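Local coordinates for protein vascular endothelial growth factor homolog (Orf virus, PDB 2GNN) that induces endothelial proliferation as a secreted, disulfide-linked homodimeric growth factor of the PDGF/VEGF family that binds vascular endothelial growth factor receptors, at residues 36-40 with 41-45; 11-14 with 15-19; 28-31 with 32-35. One frame throughout, in Å; residues are numbered along the deposited sequence.

Interaction 1 (36-40 with 41-45); sequences PELTS and QRFNP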
loop_
_atom_site.group_PDB
_atom_site.type_symbol
_atom_site.label_atom_id
_atom_site.label_comp_id
_atom_site.label_asym_id
_atom_site.label_seq_id
_atom_site.Cartn_x
_atom_site.Cartn_y
_atom_site.Cartn_z
ATOM N N PRO B 36 -14.555 -6.781 11.010
ATOM C CA PRO B 36 -14.363 -7.793 12.055
ATOM C C PRO B 36 -15.629 -8.487 12.530
ATOM O O PRO B 36 -15.563 -9.545 13.163
ATOM C CB PRO B 36 -13.764 -6.995 13.216
ATOM C CG PRO B 36 -13.899 -5.564 12.858
ATOM C CD PRO B 36 -14.008 -5.472 11.402
ATOM N N GLU B 37 -16.773 -7.882 12.250
ATOM C CA GLU B 37 -18.051 -8.372 12.754
ATOM C C GLU B 37 -18.581 -9.486 11.840
ATOM O O GLU B 37 -19.476 -10.248 12.211
ATOM C CB GLU B 37 -19.048 -7.205 12.901
ATOM C CG GLU B 37 -19.627 -6.657 11.566
ATOM C CD GLU B 37 -18.695 -5.703 10.777
ATOM O OE1 GLU B 37 -17.571 -5.366 11.230
ATOM O OE2 GLU B 37 -19.115 -5.278 9.679
ATOM N N LEU B 38 -18.006 -9.584 10.644
ATOM C CA LEU B 38 -18.329 -10.676 9.730
ATOM C C LEU B 38 -17.387 -11.858 9.989
ATOM O O LEU B 38 -16.398 -12.069 9.269
ATOM C CB LEU B 38 -18.251 -10.189 8.286
ATOM C CG LEU B 38 -19.346 -9.198 7.851
ATOM C CD1 LEU B 38 -19.051 -8.717 6.444
ATOM C CD2 LEU B 38 -20.706 -9.836 7.902
ATOM N N THR B 39 -17.691 -12.590 11.055
ATOM C CA THR B 39 -16.855 -13.653 11.594
ATOM C C THR B 39 -17.302 -14.969 10.957
ATOM O O THR B 39 -18.382 -15.028 10.361
ATOM C CB THR B 39 -17.140 -13.809 13.077
ATOM O OG1 THR B 39 -18.549 -13.867 13.234
ATOM C CG2 THR B 39 -16.585 -12.667 13.916
ATOM N N SER B 40 -16.503 -16.030 11.128
ATOM C CA SER B 40 -16.758 -17.351 10.517
ATOM C C SER B 40 -17.030 -17.286 9.017
ATOM O O SER B 40 -17.946 -17.932 8.512
ATOM C CB SER B 40 -17.912 -18.079 11.222
ATOM O OG SER B 40 -17.481 -18.558 12.481
ATOM N N GLN B 41 -16.280 -16.465 8.297
ATOM C CA GLN B 41 -16.447 -16.409 6.840
ATOM C C GLN B 41 -15.133 -16.039 6.160
ATOM O O GLN B 41 -14.199 -15.568 6.814
ATOM C CB GLN B 41 -17.576 -15.474 6.423
ATOM C CG GLN B 41 -17.153 -14.039 6.113
ATOM C CD GLN B 41 -18.229 -13.285 5.402
ATOM O OE1 GLN B 41 -19.204 -12.859 6.019
ATOM N NE2 GLN B 41 -18.089 -13.135 4.083
ATOM N N ARG B 42 -15.057 -16.288 4.853
ATOM C CA ARG B 42 -13.875 -15.930 4.071
ATOM C C ARG B 42 -14.284 -14.930 3.038
ATOM O O ARG B 42 -15.457 -14.875 2.673
ATOM C CB ARG B 42 -13.286 -17.165 3.393
ATOM C CG ARG B 42 -12.697 -18.157 4.371
ATOM C CD ARG B 42 -11.423 -18.689 3.860
ATOM N NE ARG B 42 -10.744 -19.491 4.859
ATOM C CZ ARG B 42 -9.658 -19.099 5.512
ATOM N NH1 ARG B 42 -9.136 -17.906 5.268
ATOM N NH2 ARG B 42 -9.093 -19.902 6.407
ATOM N N PHE B 43 -13.322 -14.140 2.568
ATOM C CA PHE B 43 -13.594 -13.194 1.480
ATOM C C PHE B 43 -12.717 -13.485 0.280
ATOM O O PHE B 43 -11.552 -13.844 0.413
ATOM C CB PHE B 43 -13.384 -11.744 1.926
ATOM C CG PHE B 43 -14.169 -11.375 3.174
ATOM C CD1 PHE B 43 -13.631 -11.586 4.433
ATOM C CD2 PHE B 43 -15.445 -10.815 3.079
ATOM C CE1 PHE B 43 -14.358 -11.258 5.599
ATOM C CE2 PHE B 43 -16.168 -10.483 4.226
ATOM C CZ PHE B 43 -15.618 -10.705 5.482
ATOM N N ASN B 44 -13.299 -13.322 -0.898
ATOM C CA ASN B 44 -12.573 -13.506 -2.121
ATOM C C ASN B 44 -12.811 -12.319 -3.038
ATOM O O ASN B 44 -13.950 -12.044 -3.402
ATOM C CB ASN B 44 -12.944 -14.857 -2.747
ATOM C CG ASN B 44 -12.071 -15.989 -2.219
ATOM O OD1 ASN B 44 -10.881 -16.047 -2.524
ATOM N ND2 ASN B 44 -12.648 -16.877 -1.418
ATOM N N PRO B 45 -11.742 -11.572 -3.364
ATOM C CA PRO B 45 -10.372 -11.789 -2.884
ATOM C C PRO B 45 -10.288 -11.505 -1.387
ATOM O O PRO B 45 -11.125 -10.766 -0.866
ATOM C CB PRO B 45 -9.558 -10.758 -3.662
ATOM C CG PRO B 45 -10.540 -9.729 -4.103
ATOM C CD PRO B 45 -11.842 -10.415 -4.270
HETATM O O HOH W 1 -13.832 -14.221 9.605
#

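Interaction 2 (11-14 with 15-19); sequences KGWS and EVLKG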
loop_
_atom_site.group_PDB
_atom_site.type_symbol
_atom_site.label_atom_id
_atom_site.label_comp_id
_atom_site.label_asym_id
_atom_site.label_seq_id
_atom_site.Cartn_x
_atom_site.Cartn_y
_atom_site.Cartn_z
ATOM N N LYS B 11 16.053 9.789 -10.084
ATOM C CA LYS B 11 14.900 10.619 -9.702
ATOM C C LYS B 11 15.337 11.892 -8.954
ATOM O O LYS B 11 15.986 11.821 -7.906
ATOM C CB LYS B 11 13.898 9.817 -8.876
ATOM C CG LYS B 11 13.180 8.737 -9.669
ATOM C CD LYS B 11 12.079 8.085 -8.847
ATOM C CE LYS B 11 11.429 6.937 -9.618
ATOM N NZ LYS B 11 10.363 6.251 -8.828
ATOM N N GLY B 12 14.995 13.052 -9.516
ATOM C CA GLY B 12 15.324 14.340 -8.913
ATOM C C GLY B 12 14.571 14.617 -7.618
ATOM O O GLY B 12 13.476 14.086 -7.388
ATOM N N TRP B 13 15.163 15.461 -6.777
ATOM C CA TRP B 13 14.649 15.729 -5.431
ATOM C C TRP B 13 13.166 16.126 -5.341
ATOM O O TRP B 13 12.454 15.631 -4.463
ATOM C CB TRP B 13 15.526 16.758 -4.708
ATOM C CG TRP B 13 15.056 17.031 -3.323
ATOM C CD1 TRP B 13 15.188 16.212 -2.239
ATOM C CD2 TRP B 13 14.352 18.195 -2.869
ATOM N NE1 TRP B 13 14.617 16.798 -1.133
ATOM C CE2 TRP B 13 14.095 18.015 -1.490
ATOM C CE3 TRP B 13 13.921 19.379 -3.492
ATOM C CZ2 TRP B 13 13.419 18.969 -0.722
ATOM C CZ3 TRP B 13 13.252 20.332 -2.726
ATOM C CH2 TRP B 13 13.009 20.119 -1.355
ATOM N N SER B 14 12.708 17.007 -6.234
ATOM C CA SER B 14 11.294 17.398 -6.276
ATOM C C SER B 14 10.396 16.176 -6.429
ATOM O O SER B 14 9.421 16.016 -5.687
ATOM C CB SER B 14 11.010 18.396 -7.399
ATOM O OG SER B 14 11.572 19.672 -7.117
ATOM N N GLU B 15 10.741 15.304 -7.374
ATOM C CA GLU B 15 9.982 14.078 -7.596
ATOM C C GLU B 15 10.028 13.165 -6.366
ATOM O O GLU B 15 9.027 12.530 -6.025
ATOM C CB GLU B 15 10.489 13.340 -8.842
ATOM C CG GLU B 15 9.425 12.458 -9.506
ATOM C CD GLU B 15 10.009 11.287 -10.293
ATOM O OE1 GLU B 15 10.855 11.515 -11.184
ATOM O OE2 GLU B 15 9.605 10.133 -10.022
ATOM N N VAL B 16 11.184 13.117 -5.701
ATOM C CA VAL B 16 11.370 12.271 -4.513
ATOM C C VAL B 16 10.494 12.765 -3.359
ATOM O O VAL B 16 9.814 11.976 -2.693
ATOM C CB VAL B 16 12.863 12.194 -4.071
ATOM C CG1 VAL B 16 13.008 11.381 -2.791
ATOM C CG2 VAL B 16 13.717 11.580 -5.164
ATOM N N LEU B 17 10.516 14.079 -3.145
ATOM C CA LEU B 17 9.708 14.736 -2.129
ATOM C C LEU B 17 8.224 14.495 -2.379
ATOM O O LEU B 17 7.509 14.030 -1.494
ATOM C CB LEU B 17 10.021 16.230 -2.113
ATOM C CG LEU B 17 9.342 17.076 -1.042
ATOM C CD1 LEU B 17 10.025 16.886 0.311
ATOM C CD2 LEU B 17 9.352 18.532 -1.466
ATOM N N LYS B 18 7.777 14.777 -3.599
ATOM C CA LYS B 18 6.387 14.543 -4.007
ATOM C C LYS B 18 5.928 13.103 -3.788
ATOM O O LYS B 18 4.742 12.851 -3.574
ATOM C CB LYS B 18 6.172 14.974 -5.467
ATOM C CG LYS B 18 4.753 14.772 -5.999
ATOM C CD LYS B 18 4.278 15.977 -6.801
ATOM C CE LYS B 18 2.770 15.915 -7.034
ATOM N NZ LYS B 18 2.224 17.243 -7.433
ATOM N N GLY B 19 6.867 12.163 -3.833
ATOM C CA GLY B 19 6.552 10.757 -3.628
ATOM C C GLY B 19 6.510 10.346 -2.171
ATOM O O GLY B 19 5.985 9.275 -1.838
HETATM O O HOH W 2 12.789 13.287 -11.420
#

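Interaction 3 (28-31 with 32-35); sequences VVPV and SETH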
loop_
_atom_site.group_PDB
_atom_site.type_symbol
_atom_site.label_atom_id
_atom_site.label_comp_id
_atom_site.label_asym_id
_atom_site.label_seq_id
_atom_site.Cartn_x
_atom_site.Cartn_y
_atom_site.Cartn_z
ATOM N N VAL B 28 -2.780 -2.268 0.532
ATOM C CA VAL B 28 -3.496 -3.536 0.489
ATOM C C VAL B 28 -3.864 -3.881 1.912
ATOM O O VAL B 28 -3.001 -3.909 2.788
ATOM C CB VAL B 28 -2.631 -4.673 -0.146
ATOM C CG1 VAL B 28 -3.371 -5.995 -0.129
ATOM C CG2 VAL B 28 -2.248 -4.308 -1.565
ATOM N N VAL B 29 -5.148 -4.138 2.135
ATOM C CA VAL B 29 -5.680 -4.409 3.462
ATOM C C VAL B 29 -6.476 -5.718 3.405
ATOM O O VAL B 29 -7.187 -5.958 2.428
ATOM C CB VAL B 29 -6.617 -3.229 3.942
ATOM C CG1 VAL B 29 -7.148 -3.491 5.328
ATOM C CG2 VAL B 29 -5.878 -1.890 3.947
ATOM N N PRO B 30 -6.353 -6.573 4.438
ATOM C CA PRO B 30 -7.226 -7.749 4.560
ATOM C C PRO B 30 -8.676 -7.339 4.790
ATOM O O PRO B 30 -8.953 -6.529 5.673
ATOM C CB PRO B 30 -6.688 -8.464 5.811
ATOM C CG PRO B 30 -5.344 -7.915 6.039
ATOM C CD PRO B 30 -5.370 -6.504 5.534
ATOM N N VAL B 31 -9.588 -7.881 3.993
ATOM C CA VAL B 31 -10.999 -7.549 4.094
ATOM C C VAL B 31 -11.579 -7.894 5.478
ATOM O O VAL B 31 -12.391 -7.138 6.028
ATOM C CB VAL B 31 -11.825 -8.231 2.981
ATOM C CG1 VAL B 31 -13.310 -7.989 3.176
ATOM C CG2 VAL B 31 -11.403 -7.714 1.616
ATOM N N SER B 32 -11.155 -9.011 6.054
ATOM C CA SER B 32 -11.695 -9.414 7.336
ATOM C C SER B 32 -11.427 -8.355 8.410
ATOM O O SER B 32 -12.236 -8.176 9.313
ATOM C CB SER B 32 -11.093 -10.736 7.769
ATOM O OG SER B 32 -9.717 -10.545 7.987
ATOM N N GLU B 33 -10.284 -7.679 8.316
ATOM C CA GLU B 33 -9.901 -6.635 9.270
ATOM C C GLU B 33 -10.733 -5.355 9.146
ATOM O O GLU B 33 -10.864 -4.603 10.108
ATOM C CB GLU B 33 -8.432 -6.272 9.100
ATOM C CG GLU B 33 -7.473 -7.227 9.798
ATOM C CD GLU B 33 -6.000 -6.850 9.593
ATOM O OE1 GLU B 33 -5.695 -5.664 9.254
ATOM O OE2 GLU B 33 -5.155 -7.754 9.782
ATOM N N THR B 34 -11.260 -5.105 7.954
ATOM C CA THR B 34 -12.100 -3.964 7.713
ATOM C C THR B 34 -13.512 -4.270 8.210
ATOM O O THR B 34 -14.293 -3.364 8.485
ATOM C CB THR B 34 -12.203 -3.644 6.220
ATOM O OG1 THR B 34 -12.907 -4.705 5.575
ATOM C CG2 THR B 34 -10.812 -3.470 5.573
ATOM N N HIS B 35 -13.832 -5.557 8.322
ATOM C CA HIS B 35 -15.157 -5.985 8.761
ATOM C C HIS B 35 -15.111 -7.077 9.819
ATOM O O HIS B 35 -15.569 -8.181 9.566
ATOM C CB HIS B 35 -15.957 -6.463 7.554
ATOM C CG HIS B 35 -16.496 -5.353 6.711
ATOM N ND1 HIS B 35 -15.723 -4.672 5.799
ATOM C CD2 HIS B 35 -17.737 -4.812 6.631
ATOM C CE1 HIS B 35 -16.462 -3.761 5.191
ATOM N NE2 HIS B 35 -17.691 -3.831 5.672
#

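Interaction 1 (36-40 with 41-45)
Apolar packing joins Leu38 to Phe43. The CB of Leu38 meets the rim of the Phe43 ring in the plane of that ring, 3.9 Å from CZ. Leu38 CG stands anti to the carbonyl carbon (chi1 -69°), and the branch beyond it carries CD1 to within 4.0 Å of Phe43 CE2. The two side chains cross at about a right angle, and Leu90 touches both of them. Val31 and Ser32 also pack on the Phe43 ring, which is buried.

Gln41 runs alongside Leu38 and points the same way. Its OE1 rests against aliphatic carbon, 3.6 Å from Leu38 CB. Its NE2 finds the stronger polar partner in OE1 of Gln88, and adds a weak bond to the carbonyl of Arg42.

Leu38 is the centre of an inverse gamma turn, closed by a weak bond from Thr39 N to Glu37 O, and Ser40 takes a left-handed conformation (phi 50°, psi 41°) that bends the chain back. Across the bend, a water lies 3.1 Å from Gln41 O and makes at most a weak bond, 3.4 Å, to Leu38 O. Ser40, at the tip of the bend, lies beside a bound benzamidine, probably from the crystallisation liquor.

The chemistry is that of an irregular loop held against strands 62-79 and 85-102 largely by apolar packing of Leu38 and Phe43, with the Gln41 amide bonded to Gln88.

Interaction 2 (11-14 with 15-19)
Val16 N, Leu17 N and Lys18 N each donate to the carbonyl four residues back, those of Gly12, Trp13 and Ser14, so that a regular alpha helix starts with Gly12 as its N-cap. The Leu17 N to Trp13 O bond is 2.8 Å long and nearly straight at 168°.

The four-residue spacing puts Trp13 and Leu17 on one side of the helix, and CG anti to the backbone N in both (chi1 -179° and -176°) lets the two chains run side by side. Leu17 CB sits over one face of the indole, and Leu17 CD2 reaches Trp13 CH2 at 4.0 Å. Around the helix start, the extended Lys11 chain crosses the end of Glu15 at a slant, with Lys11 CD 3.4 Å from Glu15 OE2. Lys11 NZ and Glu15 OE2 are 4.1 Å apart, too far for a salt bridge; Lys11 NZ also forms a long, weak ion pair with Glu94 of the second subunit. A water joins Gly12 N to Glu15 OE1, linking the carboxylate indirectly to the N-cap amide.

Helix 13-20 lies against the second subunit, as the N-terminal helix does in the VEGF dimer. Trp13 NE1 donates a hydrogen bond to Asn44 O of that subunit, and Trp13 N to its Glu75, on strand 62-79.

Interaction 3 (28-31 with 32-35)
The carbonyl oxygen of Val31 is held by three donors, two from Thr34 and one from His35. The shortest bond comes from the Thr34 hydroxyl, with OG1 2.5 Å from Val31 O; it lies in the carbonyl plane, on a lone pair, with a C=O...O angle of 130°. Thr34 N, 3.0 Å from Val31 O, and His35 N, 3.1 Å from it, make weak, bent bonds. With chi1 of 67°, Thr34 places OG1 between its backbone N and carbonyl carbon, where the hydroxyl can turn back on the preceding turn.

That hydroxyl is also an acceptor. His35 ND1 donates to Thr34 OG1 over 2.8 Å, almost in the imidazole plane, which fixes ND1 as the protonated nitrogen in this bond and restrains the rotation of the ring. An edge-to-face contact with Phe92 holds the imidazole as well.

Here the chain leaves strand 23-30, which pairs antiparallel with strand 47-54 in the cystine-knot fold of the PDGF/VEGF family, and coils into the short, weakly bonded helix 31-34. Glu33 N gives a weak bond to Pro30 O at the start of this coil.

Thr34 CG2 makes an apolar contact with Val29 CG1 at 3.7 Å. Separately, the Glu33 carboxylate rests obliquely against Pro30, with Glu33 OE2 3.8 Å from Pro30 CG. On strand 47-54, Val48 touches the side chain of Val31.

How the interactions relate
Interactions 1 and 3 are neighbours, their centres about 9 Å apart, and they touch: Phe43 CG lies 3.5 Å from Val31 CG1, so the loop 36-45 folds back over the helical turn from which it emerges. Interaction 2 lies on the opposite side of the chain's centre, about 39 Å from interaction 1 and 31 Å from interaction 3 between centres. The dimer brings the distant ends together, since Trp13 of one subunit packs on Pro45 of the other and thus joins interaction 2 to segment 41-45 across the interface. Through Ser40, interaction 1 contributes to the benzamidine pocket; the ligand, probably from the crystallisation liquor, marks no known functional site.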